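Local structure of AlyQ (Persicobacter sp. CCB-QB2, 7D2A) at residues A[47-52]-A[109-114]. The protein binds alginate-derived uronic acids, among them 4,5-unsaturated mannuronic acid, through a calcium-containing family 32 carbohydrate-binding module. Sequence-based numbering, arbitrary orientation.
Sequences FDLGSA and RYIRIT
Arg-109 grips the carboxylate of Asp-48 side-on in a two-pronged salt bridge: NE donates to OD1 at 2.8 Å, and NH2 of Arg-109 reaches the syn lone pair of Asp-48 OD2 at 3.1 Å. Carboxylate and guanidinium are nearly coplanar, their planes 30° apart. OD1 of Asp-48 also accepts a hydrogen bond from Gly-50 N (2.7 Å), closing an Asx turn; Arg-109 NE comes in nearer the carboxylate plane, on the syn side, and Gly-50 N from above it, on opposite sides of the plane. With chi1 at -176°, the Asp-48 side chain lies alongside the Tyr-110 ring and presents its carboxylate to Arg-109. The Arg-109 chain runs extended alongside the backbone of Gly-50 and Ser-51. Gly-50 O sits over the centre of one guanidinium face, and Tyr-110 OH lies off-centre over the other. Tyr-110 CE1 comes within 3.5 Å of Asp-48 CG, and Arg-109 CG covers part of one ring face. Behind these side chains the antiparallel backbones join: Phe-47 and Ile-111 form a hydrogen-bonded pair, with Phe-47 N 2.7 Å from Ile-111 O, and Leu-49 N donates to Arg-109 O. The opposite face of the sheet, with Phe-47 and Ile-111, is apolar and turned to the interior of the sandwich. Leu-49 CD1 meets Ile-111 CD1 at 3.8 Å, and Phe-47 CE2 approaches Ile-113 CD1 at 4.0 Å; Ile-131 of strand 123-133 packs on Phe-47 and Ile-111, joining the two sheets. With an alanine in place of Arg-109, the buried Asp-48 carboxylate would probably lose its charged mate, and the turn at Gly-50 the guanidinium packed against it. Because one carboxylate receives both the guanidinium and the Gly-50 N-H, a single charge pair ties together the corners at Gly-50 and Arg-109.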
loop_
_atom_site.group_PDB
_atom_site.type_symbol
_atom_site.label_atom_id
_atom_site.label_comp_id
_atom_site.label_asym_id
_atom_site.label_seq_id
_atom_site.Cartn_x
_atom_site.Cartn_y
_atom_site.Cartn_z
ATOM N N PHE A 47 6.677 2.961 0.517
ATOM C CA PHE A 47 6.428 4.219 1.238
ATOM C C PHE A 47 7.539 4.452 2.232
ATOM O O PHE A 47 7.902 3.516 2.962
ATOM C CB PHE A 47 5.092 4.147 1.968
ATOM C CG PHE A 47 4.000 3.822 1.018
ATOM C CD1 PHE A 47 3.409 4.816 0.239
ATOM C CD2 PHE A 47 3.618 2.518 0.804
ATOM C CE1 PHE A 47 2.452 4.462 -0.695
ATOM C CE2 PHE A 47 2.653 2.181 -0.139
ATOM C CZ PHE A 47 2.102 3.164 -0.895
ATOM N N ASP A 48 8.094 5.665 2.248
ATOM C CA ASP A 48 9.206 6.053 3.132
ATOM C C ASP A 48 8.650 7.001 4.200
ATOM O O ASP A 48 8.158 8.086 3.820
ATOM C CB ASP A 48 10.296 6.700 2.294
ATOM C CG ASP A 48 11.552 7.074 3.035
ATOM O OD1 ASP A 48 11.628 6.871 4.274
ATOM O OD2 ASP A 48 12.472 7.506 2.329
ATOM N N LEU A 49 8.867 6.664 5.473
ATOM C CA LEU A 49 8.441 7.538 6.584
ATOM C C LEU A 49 9.525 8.552 6.932
ATOM O O LEU A 49 9.240 9.450 7.815
ATOM C CB LEU A 49 8.061 6.715 7.809
ATOM C CG LEU A 49 6.954 5.686 7.599
ATOM C CD1 LEU A 49 6.612 4.981 8.923
ATOM C CD2 LEU A 49 5.696 6.297 6.985
ATOM N N GLY A 50 10.731 8.373 6.375
ATOM C CA GLY A 50 11.840 9.335 6.573
ATOM C C GLY A 50 12.742 8.891 7.715
ATOM O O GLY A 50 13.914 9.227 7.707
ATOM N N SER A 51 12.225 8.138 8.673
ATOM C CA SER A 51 13.006 7.594 9.795
ATOM C C SER A 51 12.178 6.451 10.365
ATOM O O SER A 51 11.038 6.280 9.925
ATOM C CB SER A 51 13.287 8.644 10.837
ATOM O OG SER A 51 12.082 9.184 11.337
ATOM N N ALA A 52 12.757 5.666 11.250
ATOM C CA ALA A 52 12.090 4.461 11.771
ATOM C C ALA A 52 11.019 4.866 12.786
ATOM O O ALA A 52 11.335 5.596 13.763
ATOM C CB ALA A 52 13.109 3.558 12.421
ATOM N N ARG A 109 11.002 2.106 8.830
ATOM C CA ARG A 109 11.102 3.337 8.025
ATOM C C ARG A 109 10.349 3.104 6.723
ATOM O O ARG A 109 9.737 4.070 6.221
ATOM C CB ARG A 109 12.559 3.730 7.770
ATOM C CG ARG A 109 12.670 4.821 6.718
ATOM C CD ARG A 109 14.057 5.392 6.570
ATOM N NE ARG A 109 14.047 6.367 5.495
ATOM C CZ ARG A 109 15.075 7.132 5.150
ATOM N NH1 ARG A 109 16.234 7.042 5.789
ATOM N NH2 ARG A 109 14.953 7.937 4.111
ATOM N N TYR A 110 10.421 1.888 6.149
ATOM C CA TYR A 110 9.858 1.594 4.807
ATOM C C TYR A 110 8.724 0.596 4.970
ATOM O O TYR A 110 8.864 -0.430 5.702
ATOM C CB TYR A 110 10.932 1.032 3.874
ATOM C CG TYR A 110 12.046 1.992 3.583
ATOM C CD1 TYR A 110 11.946 2.965 2.610
ATOM C CD2 TYR A 110 13.220 1.951 4.316
ATOM C CE1 TYR A 110 12.940 3.895 2.396
ATOM C CE2 TYR A 110 14.253 2.841 4.084
ATOM C CZ TYR A 110 14.129 3.799 3.102
ATOM O OH TYR A 110 15.138 4.691 2.859
ATOM N N ILE A 111 7.639 0.850 4.244
ATOM C CA ILE A 111 6.458 -0.026 4.128
ATOM C C ILE A 111 6.237 -0.285 2.658
ATOM O O ILE A 111 6.127 0.684 1.896
ATOM C CB ILE A 111 5.217 0.622 4.760
ATOM C CG1 ILE A 111 5.320 0.808 6.274
ATOM C CG2 ILE A 111 4.019 -0.235 4.417
ATOM C CD1 ILE A 111 6.193 1.871 6.803
ATOM N N ARG A 112 6.251 -1.551 2.275
ATOM C CA ARG A 112 6.062 -1.934 0.874
ATOM C C ARG A 112 4.774 -2.719 0.741
ATOM O O ARG A 112 4.586 -3.721 1.460
ATOM C CB ARG A 112 7.249 -2.780 0.407
ATOM C CG ARG A 112 7.118 -3.305 -1.016
ATOM C CD ARG A 112 8.423 -3.936 -1.435
ATOM N NE ARG A 112 9.442 -2.959 -1.670
ATOM C CZ ARG A 112 10.693 -3.235 -2.044
ATOM N NH1 ARG A 112 11.069 -4.496 -2.190
ATOM N NH2 ARG A 112 11.556 -2.243 -2.229
ATOM N N ILE A 113 3.919 -2.365 -0.222
ATOM C CA ILE A 113 2.755 -3.160 -0.614
ATOM C C ILE A 113 3.088 -3.872 -1.906
ATOM O O ILE A 113 3.385 -3.198 -2.862
ATOM C CB ILE A 113 1.472 -2.312 -0.752
ATOM C CG1 ILE A 113 1.150 -1.628 0.574
ATOM C CG2 ILE A 113 0.373 -3.177 -1.290
ATOM C CD1 ILE A 113 -0.027 -0.695 0.499
ATOM N N THR A 114 3.027 -5.193 -1.886
ATOM C CA THR A 114 3.231 -6.032 -3.082
ATOM C C THR A 114 1.864 -6.505 -3.530
ATOM O O THR A 114 1.097 -6.998 -2.720
ATOM C CB THR A 114 4.197 -7.197 -2.819
ATOM O OG1 THR A 114 5.454 -6.701 -2.377
ATOM C CG2 THR A 114 4.361 -8.012 -4.074
#